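Local coordinates for protein putative transcriptional regulator (TetR/AcrR family) (Acinetobacter sp., PDB 3KNW) that probably binds DNA and regulates transcription as a TetR/AcrR-family regulator, with an N-terminal helix-turn-helix domain and a helical C-terminal domain, at residues Y54-S57 with K58-G62; K116-A119 with E120-D123; H25-R29 with K30-G34; S159-P162 with D163-A166. All coordinates share one frame; numbering follows the deposited sequence.

Interactions 1 and 3 belong to the DNA-binding domain, interactions 2 and 4 to the helical C-terminal domain. The first three lie near the junction of the two domains. Interaction 3 touches both others: Lys58 NZ of interaction 1 meets Phe32 O at 2.7 Å, while from interaction 2 Glu120 OE2 reaches Phe32 N at 2.8 Å and Lys116 NZ reaches Arg29 O at 2.9 Å. The loop 30-34 thus receives bonds from the start of helix 58-81 and from the end of helix 111-119. The centres of interactions 2 and 3 are about 11 Å apart, those of interactions 1 and 3 about 15 Å. Interaction 4 is remote, its centre about 39 Å from that of interaction 1, and starts helix 162-183.

Interaction 1 of 4, residues Y54-S57 with K58-G62; sequences YFES and KEAFG
Phe55 and Phe61 meet in a T-shaped (edge-to-face) pair where the predicted helix-turn-helix of this TetR-type domain ends, at Phe55, and helix 58-81 begins. The edge of Phe61 is directed at the face of Phe55: CD1 of Phe61 sits 3.6 Å above the Phe55 ring plane, over its centre, and the two planes are turned 68° apart. Phe61 brings its edge there because its CG lies anti to the backbone N (chi1 166°). Both rings are buried, and Phe51 and Ile19 pack against them too, so large aromatic side chains suit this small hydrophobic core.

Ser57, the N-cap, holds the turn between the two rings with two bonds. A short hydroxyl-bearing side chain is apt here, since OG can fold back to an N-H of the first turn, which has no preceding helical carbonyl to bond. The carbonyl of the same residue accepts from Phe61 N at 3.1 Å, which fixes the backbone beneath the ring. At the outer side, Glu56 lays its CG 3.9 Å from Ala60 CB, while Lys58 is drawn away to Phe32 O. The capping bond from Ala60 N to Ser57 OG is 2.9 Å long and almost straight, 178° at the hydrogen.

Interaction 2 of 4, residues K116-A119 with E120-D123; sequences KMAA and EVAD
Helix 111-119 ends here with two different backbone bonds: Glu120 N reaches Lys116 O at 3.2 Å in the last i to i+4 link, and Val121 N then turns to Ala118 O, 3.1 Å away, in a tighter i to i+3 link. The second donor stands well above the carbonyl plane, as the chain begins to leave the helical path at Glu120.

Glu120 carries most of the side-chain contact. Its CG is placed between its own backbone N and carbonyl carbon (chi1 63°), which lays it 3.7 Å from both Lys116 O and Met117 O. Beyond CG the chain is extended, and the carboxylate passes selenomethionine Met117, with SE 4.3 Å from Glu120 CD. In this TetR-like C-terminal domain the acid faces the DNA-binding domain: OE2 accepts from Phe32 N and OE1 from Val33 N, so a long acidic side chain suits the place. Lys116 NZ likewise bonds Arg29 O, which is consistent with its lying 6.7 Å from Glu120 OE2 without pairing. Met117 turns its flexible chain toward Met128 and Met132 of helix 126-153. Ala119, small enough for close packing, meets Ala119 of the second subunit.

Interaction 3 of 4, residues H25-R29 with K30-G34; sequences HLVLR and KGFVG
Val27 packs against Gly31 where helix 13-30, the first helix of the TetR-type DNA-binding domain, gives way to the loop before helix 37-44. On this inner side Val27 CG2 lies 3.6 Å from Gly31 O, and its CG1 touches the carbonyl carbon of the same glycine. The branched side chain covers the departing backbone with both methyls. At the positive phi of Gly31, 80°, any side chain would run into the carbonyl O of Lys30, which explains a glycine here. Two backbone bonds finish the helix, Lys30 N to Leu26 O at 2.9 Å and Gly31 N to Val27 O at 3.0 Å.

The outer side is looser. Arg29 and Lys30 are exposed, as suits long charged chains; their aliphatic roots touch, Arg29 CB lying 3.9 Å from Lys30 CG. Leu26, by contrast, is buried against Glu39, Ile40 and Thr43 of helix 37-44, and its CD1 only skirts Lys30 CD at 4.3 Å. Back on the packed side, Phe32 has its CG anti to the backbone N (chi1 -176°), which leaves the ring edge beside Val27: CG2 of the valine lies near the ring plane, 4.3 Å from Phe32 CD1.

Interaction 4 of 4, residues S159-P162 with D163-A166; sequences SVVP and DVLA
Val160 and Val164 touch through their CG1 methyls, 3.9 Å apart, with the two side chains crossing at about a right angle. This is the middle of a small apolar group: the same Val160 CG1 also lies 4.1 Å from Leu165 CB. On the neighbouring flank, Val161 CG1 approaches Val164 CG2 at 4.1 Å. Val164 can meet both valines because its branches diverge, CG1 anti to the backbone N (chi1 172°) and CG2 beside it. Beta-branched residues suit this place, since each offers two methyls close to the backbone. Val164 also packs on Gln191 of the second subunit.

The hydrogen bonds are those of a helix start, here the beginning of helix 162-183 in the TetR-like C-terminal domain. Val161 holds the N-cap position, and its carbonyl accepts from Leu165 N at 3.1 Å and more weakly from Val164 N. Pro162 O takes the next bond, from Ala166 N, at 3.1 Å. Proline fits the first turn of a helix: it has no N-H to offer, and none is needed there, while its ring restrains phi to a helical value.

Van der Waals contacts make up the outer edge. Exposed Asp163 lies alongside the proline, OD2 4.0 Å from Pro162 CB; an acid near the N-terminus of a helix would be expected to interact favourably with the helix dipole. Pro162 and Ala166 turn to helix 126-153, where Ala166 packs on Met143 and Ile147.

Interaction 1 of 4, residues Y54-S57 with K58-G62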
loop_
_atom_site.group_PDB
_atom_site.type_symbol
_atom_site.label_atom_id
_atom_site.label_comp_id
_atom_site.label_asym_id
_atom_site.label_seq_id
_atom_site.Cartn_x
_atom_site.Cartn_y
_atom_site.Cartn_z
ATOM N N TYR A 54 0.733 -30.974 12.258
ATOM C CA TYR A 54 -0.319 -30.055 11.814
ATOM C C TYR A 54 -0.143 -29.558 10.389
ATOM O O TYR A 54 -1.105 -29.472 9.634
ATOM C CB TYR A 54 -0.379 -28.855 12.768
ATOM C CG TYR A 54 -0.933 -29.260 14.113
ATOM C CD1 TYR A 54 -0.104 -29.810 15.104
ATOM C CD2 TYR A 54 -2.295 -29.168 14.374
ATOM C CE1 TYR A 54 -0.628 -30.232 16.326
ATOM C CE2 TYR A 54 -2.819 -29.577 15.585
ATOM C CZ TYR A 54 -1.989 -30.108 16.565
ATOM O OH TYR A 54 -2.538 -30.503 17.777
ATOM N N PHE A 55 1.083 -29.212 10.026
ATOM C CA PHE A 55 1.347 -28.659 8.701
ATOM C C PHE A 55 2.512 -29.341 8.058
ATOM O O PHE A 55 3.560 -29.465 8.667
ATOM C CB PHE A 55 1.677 -27.200 8.830
ATOM C CG PHE A 55 0.693 -26.456 9.607
ATOM C CD1 PHE A 55 -0.503 -26.125 9.051
ATOM C CD2 PHE A 55 0.963 -26.088 10.896
ATOM C CE1 PHE A 55 -1.435 -25.415 9.755
ATOM C CE2 PHE A 55 0.037 -25.418 11.636
ATOM C CZ PHE A 55 -1.177 -25.070 11.057
ATOM N N GLU A 56 2.377 -29.738 6.806
ATOM C CA GLU A 56 3.482 -30.472 6.179
ATOM C C GLU A 56 4.698 -29.618 5.747
ATOM O O GLU A 56 5.782 -30.141 5.542
ATOM C CB GLU A 56 2.950 -31.351 5.033
ATOM C CG GLU A 56 2.342 -30.608 3.834
ATOM C CD GLU A 56 1.908 -31.582 2.727
ATOM O OE1 GLU A 56 1.159 -32.541 3.057
ATOM O OE2 GLU A 56 2.324 -31.404 1.546
ATOM N N SER A 57 4.543 -28.309 5.622
ATOM C CA SER A 57 5.663 -27.449 5.170
ATOM C C SER A 57 5.387 -26.004 5.497
ATOM O O SER A 57 4.248 -25.662 5.767
ATOM C CB SER A 57 5.833 -27.551 3.670
ATOM O OG SER A 57 4.671 -27.053 3.057
ATOM N N LYS A 58 6.422 -25.177 5.476
ATOM C CA LYS A 58 6.257 -23.764 5.661
ATOM C C LYS A 58 5.169 -23.241 4.698
ATOM O O LYS A 58 4.364 -22.419 5.067
ATOM C CB LYS A 58 7.588 -23.003 5.424
ATOM C CG LYS A 58 7.566 -21.485 5.860
ATOM C CD LYS A 58 8.710 -20.663 5.249
ATOM C CE LYS A 58 8.386 -19.152 5.258
ATOM N NZ LYS A 58 9.275 -18.351 4.358
ATOM N N GLU A 59 5.125 -23.796 3.498
ATOM C CA GLU A 59 4.190 -23.372 2.482
ATOM C C GLU A 59 2.747 -23.798 2.790
ATOM O O GLU A 59 1.845 -22.947 2.700
ATOM C CB GLU A 59 4.666 -23.823 1.097
ATOM C CG GLU A 59 3.858 -23.304 -0.077
ATOM C CD GLU A 59 3.928 -21.764 -0.298
ATOM O OE1 GLU A 59 5.059 -21.164 -0.263
ATOM O OE2 GLU A 59 2.835 -21.194 -0.530
ATOM N N ALA A 60 2.509 -25.053 3.171
ATOM C CA ALA A 60 1.155 -25.469 3.618
ATOM C C ALA A 60 0.610 -24.535 4.703
ATOM O O ALA A 60 -0.557 -24.143 4.704
ATOM C CB ALA A 60 1.150 -26.921 4.125
ATOM N N PHE A 61 1.491 -24.179 5.615
ATOM C CA PHE A 61 1.161 -23.412 6.778
ATOM C C PHE A 61 0.796 -21.983 6.376
ATOM O O PHE A 61 -0.165 -21.408 6.888
ATOM C CB PHE A 61 2.371 -23.432 7.688
ATOM C CG PHE A 61 2.332 -22.427 8.782
ATOM C CD1 PHE A 61 1.441 -22.564 9.828
ATOM C CD2 PHE A 61 3.217 -21.374 8.802
ATOM C CE1 PHE A 61 1.435 -21.675 10.864
ATOM C CE2 PHE A 61 3.194 -20.466 9.825
ATOM C CZ PHE A 61 2.314 -20.616 10.848
ATOM N N GLY A 62 1.592 -21.416 5.474
ATOM C CA GLY A 62 1.299 -20.100 4.880
ATOM C C GLY A 62 -0.075 -20.113 4.219
ATOM O O GLY A 62 -0.878 -19.241 4.474
#

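Interaction 2 of 4, residues K116-A119 with E120-D123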
loop_
_atom_site.group_PDB
_atom_site.type_symbol
_atom_site.label_atom_id
_atom_site.label_comp_id
_atom_site.label_asym_id
_atom_site.label_seq_id
_atom_site.Cartn_x
_atom_site.Cartn_y
_atom_site.Cartn_z
ATOM N N LYS A 116 2.615 -5.660 3.444
ATOM C CA LYS A 116 3.676 -6.663 3.562
ATOM C C LYS A 116 3.633 -7.587 2.365
ATOM O O LYS A 116 4.541 -7.592 1.560
ATOM C CB LYS A 116 3.535 -7.450 4.843
ATOM C CG LYS A 116 4.047 -6.718 6.109
ATOM C CD LYS A 116 5.567 -6.506 6.082
ATOM C CE LYS A 116 6.115 -5.983 7.390
ATOM N NZ LYS A 116 7.588 -6.369 7.482
HETATM N N MSE A 117 2.548 -8.312 2.173
HETATM C CA MSE A 117 2.547 -9.348 1.136
HETATM C C MSE A 117 2.730 -8.772 -0.270
HETATM O O MSE A 117 3.385 -9.408 -1.113
HETATM C CB MSE A 117 1.284 -10.188 1.204
HETATM C CG MSE A 117 1.031 -10.825 2.565
HETATM SE SE MSE A 117 2.339 -12.113 2.865
HETATM C CE MSE A 117 1.456 -13.402 1.792
ATOM N N ALA A 118 2.164 -7.587 -0.539
ATOM C CA ALA A 118 2.384 -6.880 -1.832
ATOM C C ALA A 118 3.883 -6.635 -2.031
ATOM O O ALA A 118 4.446 -6.909 -3.087
ATOM C CB ALA A 118 1.609 -5.518 -1.879
ATOM N N ALA A 119 4.518 -6.129 -0.976
ATOM C CA ALA A 119 5.946 -5.892 -0.932
ATOM C C ALA A 119 6.767 -7.083 -1.410
ATOM O O ALA A 119 7.661 -6.925 -2.259
ATOM C CB ALA A 119 6.359 -5.520 0.487
ATOM N N GLU A 120 6.468 -8.266 -0.869
ATOM C CA GLU A 120 7.236 -9.445 -1.175
ATOM C C GLU A 120 6.563 -10.315 -2.212
ATOM O O GLU A 120 6.818 -11.515 -2.283
ATOM C CB GLU A 120 7.454 -10.265 0.111
ATOM C CG GLU A 120 6.183 -10.820 0.773
ATOM C CD GLU A 120 6.524 -11.807 1.864
ATOM O OE1 GLU A 120 6.500 -13.051 1.599
ATOM O OE2 GLU A 120 6.832 -11.324 2.976
ATOM N N VAL A 121 5.687 -9.736 -3.009
ATOM C CA VAL A 121 4.916 -10.542 -3.944
ATOM C C VAL A 121 5.750 -11.328 -4.943
ATOM O O VAL A 121 5.340 -12.379 -5.383
ATOM C CB VAL A 121 3.897 -9.678 -4.669
ATOM C CG1 VAL A 121 3.438 -10.336 -5.988
ATOM C CG2 VAL A 121 2.714 -9.445 -3.710
ATOM N N ALA A 122 6.919 -10.825 -5.299
ATOM C CA ALA A 122 7.791 -11.523 -6.232
ATOM C C ALA A 122 8.217 -12.934 -5.759
ATOM O O ALA A 122 8.566 -13.779 -6.590
ATOM C CB ALA A 122 9.045 -10.659 -6.543
ATOM N N ASP A 123 8.177 -13.200 -4.452
ATOM C CA ASP A 123 8.656 -14.483 -3.932
ATOM C C ASP A 123 7.572 -15.385 -3.372
ATOM O O ASP A 123 7.804 -16.528 -3.032
ATOM C CB ASP A 123 9.743 -14.232 -2.886
ATOM C CG ASP A 123 11.034 -13.666 -3.510
ATOM O OD1 ASP A 123 11.551 -14.261 -4.492
ATOM O OD2 ASP A 123 11.524 -12.619 -3.021
#

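Interaction 3 of 4, residues H25-R29 with K30-G34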
loop_
_atom_site.group_PDB
_atom_site.type_symbol
_atom_site.label_atom_id
_atom_site.label_comp_id
_atom_site.label_asym_id
_atom_site.label_seq_id
_atom_site.Cartn_x
_atom_site.Cartn_y
_atom_site.Cartn_z
ATOM N N HIS A 25 1.025 -13.183 13.880
ATOM C CA HIS A 25 1.739 -12.078 14.487
ATOM C C HIS A 25 3.113 -11.971 13.863
ATOM O O HIS A 25 3.537 -10.882 13.473
ATOM C CB HIS A 25 1.846 -12.224 16.011
ATOM C CG HIS A 25 0.536 -12.072 16.721
ATOM N ND1 HIS A 25 -0.155 -10.877 16.762
ATOM C CD2 HIS A 25 -0.216 -12.964 17.413
ATOM C CE1 HIS A 25 -1.269 -11.039 17.455
ATOM N NE2 HIS A 25 -1.335 -12.299 17.853
ATOM N N LEU A 26 3.805 -13.088 13.733
ATOM C CA LEU A 26 5.138 -13.029 13.188
ATOM C C LEU A 26 5.087 -12.315 11.858
ATOM O O LEU A 26 5.873 -11.413 11.614
ATOM C CB LEU A 26 5.721 -14.421 13.013
ATOM C CG LEU A 26 7.241 -14.560 12.855
ATOM C CD1 LEU A 26 8.050 -13.743 13.879
ATOM C CD2 LEU A 26 7.579 -16.048 12.955
ATOM N N VAL A 27 4.131 -12.698 11.016
ATOM C CA VAL A 27 4.074 -12.195 9.645
ATOM C C VAL A 27 3.690 -10.712 9.549
ATOM O O VAL A 27 4.132 -10.047 8.641
ATOM C CB VAL A 27 3.133 -13.055 8.743
ATOM C CG1 VAL A 27 2.949 -12.409 7.351
ATOM C CG2 VAL A 27 3.670 -14.464 8.593
ATOM N N LEU A 28 2.883 -10.184 10.457
ATOM C CA LEU A 28 2.635 -8.735 10.474
ATOM C C LEU A 28 3.915 -7.926 10.685
ATOM O O LEU A 28 4.054 -6.839 10.129
ATOM C CB LEU A 28 1.670 -8.350 11.585
ATOM C CG LEU A 28 0.218 -8.818 11.499
ATOM C CD1 LEU A 28 -0.238 -9.423 12.855
ATOM C CD2 LEU A 28 -0.682 -7.679 11.081
ATOM N N ARG A 29 4.814 -8.449 11.519
ATOM C CA ARG A 29 6.091 -7.817 11.826
ATOM C C ARG A 29 7.101 -8.002 10.709
ATOM O O ARG A 29 7.766 -7.047 10.330
ATOM C CB ARG A 29 6.715 -8.386 13.118
ATOM C CG ARG A 29 6.195 -7.783 14.444
ATOM C CD ARG A 29 5.306 -8.765 15.234
ATOM N NE ARG A 29 5.244 -8.476 16.680
ATOM C CZ ARG A 29 4.952 -9.371 17.640
ATOM N NH1 ARG A 29 4.704 -10.651 17.355
ATOM N NH2 ARG A 29 4.927 -8.984 18.912
ATOM N N LYS A 30 7.235 -9.221 10.196
ATOM C CA LYS A 30 8.406 -9.572 9.389
ATOM C C LYS A 30 8.143 -10.148 8.000
ATOM O O LYS A 30 9.078 -10.430 7.250
ATOM C CB LYS A 30 9.296 -10.534 10.183
ATOM C CG LYS A 30 9.866 -9.906 11.476
ATOM C CD LYS A 30 10.819 -10.860 12.247
ATOM C CE LYS A 30 11.151 -10.328 13.665
ATOM N NZ LYS A 30 11.558 -8.874 13.658
ATOM N N GLY A 31 6.891 -10.324 7.630
ATOM C CA GLY A 31 6.602 -10.932 6.350
ATOM C C GLY A 31 6.714 -12.442 6.398
ATOM O O GLY A 31 6.853 -13.070 7.495
ATOM N N PHE A 32 6.640 -13.044 5.211
ATOM C CA PHE A 32 6.548 -14.471 5.122
ATOM C C PHE A 32 7.814 -15.082 4.606
ATOM O O PHE A 32 8.397 -15.958 5.271
ATOM C CB PHE A 32 5.372 -14.885 4.259
ATOM C CG PHE A 32 5.175 -16.354 4.217
ATOM C CD1 PHE A 32 4.656 -17.012 5.308
ATOM C CD2 PHE A 32 5.560 -17.090 3.111
ATOM C CE1 PHE A 32 4.510 -18.382 5.290
ATOM C CE2 PHE A 32 5.394 -18.456 3.072
ATOM C CZ PHE A 32 4.877 -19.097 4.159
ATOM N N VAL A 33 8.248 -14.645 3.427
ATOM C CA VAL A 33 9.441 -15.233 2.812
ATOM C C VAL A 33 10.685 -15.005 3.681
ATOM O O VAL A 33 11.604 -15.823 3.688
ATOM C CB VAL A 33 9.680 -14.701 1.386
ATOM C CG1 VAL A 33 8.477 -15.024 0.491
ATOM C CG2 VAL A 33 9.919 -13.220 1.409
ATOM N N GLY A 34 10.710 -13.898 4.418
ATOM C CA GLY A 34 11.834 -13.595 5.294
ATOM C C GLY A 34 12.062 -14.587 6.429
ATOM O O GLY A 34 13.197 -14.702 6.929
#

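Interaction 4 of 4, residues S159-P162 with D163-A166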
loop_
_atom_site.group_PDB
_atom_site.type_symbol
_atom_site.label_atom_id
_atom_site.label_comp_id
_atom_site.label_asym_id
_atom_site.label_seq_id
_atom_site.Cartn_x
_atom_site.Cartn_y
_atom_site.Cartn_z
ATOM N N SER A 159 -24.651 8.493 -7.144
ATOM C CA SER A 159 -25.107 7.727 -8.280
ATOM C C SER A 159 -23.997 6.841 -8.878
ATOM O O SER A 159 -24.241 6.037 -9.776
ATOM C CB SER A 159 -25.576 8.715 -9.344
ATOM O OG SER A 159 -24.432 9.331 -9.916
ATOM N N VAL A 160 -22.767 7.035 -8.414
ATOM C CA VAL A 160 -21.623 6.301 -8.896
ATOM C C VAL A 160 -21.917 4.852 -8.686
ATOM O O VAL A 160 -22.409 4.402 -7.658
ATOM C CB VAL A 160 -20.315 6.713 -8.181
ATOM C CG1 VAL A 160 -19.111 5.765 -8.630
ATOM C CG2 VAL A 160 -19.985 8.246 -8.417
ATOM N N VAL A 161 -21.615 4.097 -9.693
ATOM C CA VAL A 161 -21.988 2.703 -9.713
ATOM C C VAL A 161 -21.255 1.930 -8.605
ATOM O O VAL A 161 -20.126 2.158 -8.364
ATOM C CB VAL A 161 -21.674 2.185 -11.174
ATOM C CG1 VAL A 161 -20.881 0.908 -11.163
ATOM C CG2 VAL A 161 -22.972 2.110 -11.910
ATOM N N PRO A 162 -21.923 0.996 -7.933
ATOM C CA PRO A 162 -21.319 0.322 -6.821
ATOM C C PRO A 162 -20.014 -0.328 -7.026
ATOM O O PRO A 162 -19.215 -0.398 -6.082
ATOM C CB PRO A 162 -22.328 -0.766 -6.473
ATOM C CG PRO A 162 -23.541 -0.336 -6.965
ATOM C CD PRO A 162 -23.357 0.712 -7.997
ATOM N N ASP A 163 -19.775 -0.859 -8.206
ATOM C CA ASP A 163 -18.579 -1.627 -8.438
ATOM C C ASP A 163 -17.375 -0.676 -8.568
ATOM O O ASP A 163 -16.236 -1.065 -8.255
ATOM C CB ASP A 163 -18.799 -2.556 -9.632
ATOM C CG ASP A 163 -20.013 -3.487 -9.411
ATOM O OD1 ASP A 163 -19.716 -4.660 -8.984
ATOM O OD2 ASP A 163 -21.254 -2.995 -9.554
ATOM N N VAL A 164 -17.618 0.559 -9.021
ATOM C CA VAL A 164 -16.594 1.602 -9.077
ATOM C C VAL A 164 -16.377 2.143 -7.675
ATOM O O VAL A 164 -15.259 2.307 -7.204
ATOM C CB VAL A 164 -16.985 2.723 -10.122
ATOM C CG1 VAL A 164 -16.055 3.921 -10.080
ATOM C CG2 VAL A 164 -16.980 2.142 -11.512
ATOM N N LEU A 165 -17.437 2.377 -6.930
ATOM C CA LEU A 165 -17.233 3.127 -5.692
ATOM C C LEU A 165 -16.506 2.227 -4.685
ATOM O O LEU A 165 -15.657 2.677 -3.950
ATOM C CB LEU A 165 -18.544 3.668 -5.189
ATOM C CG LEU A 165 -18.539 4.625 -4.022
ATOM C CD1 LEU A 165 -17.667 5.848 -4.253
ATOM C CD2 LEU A 165 -19.990 5.052 -3.764
ATOM N N ALA A 166 -16.822 0.950 -4.657
ATOM C CA ALA A 166 -16.185 0.078 -3.716
ATOM C C ALA A 166 -14.691 0.018 -3.969
ATOM O O ALA A 166 -13.927 -0.123 -3.043
ATOM C CB ALA A 166 -16.772 -1.271 -3.799
#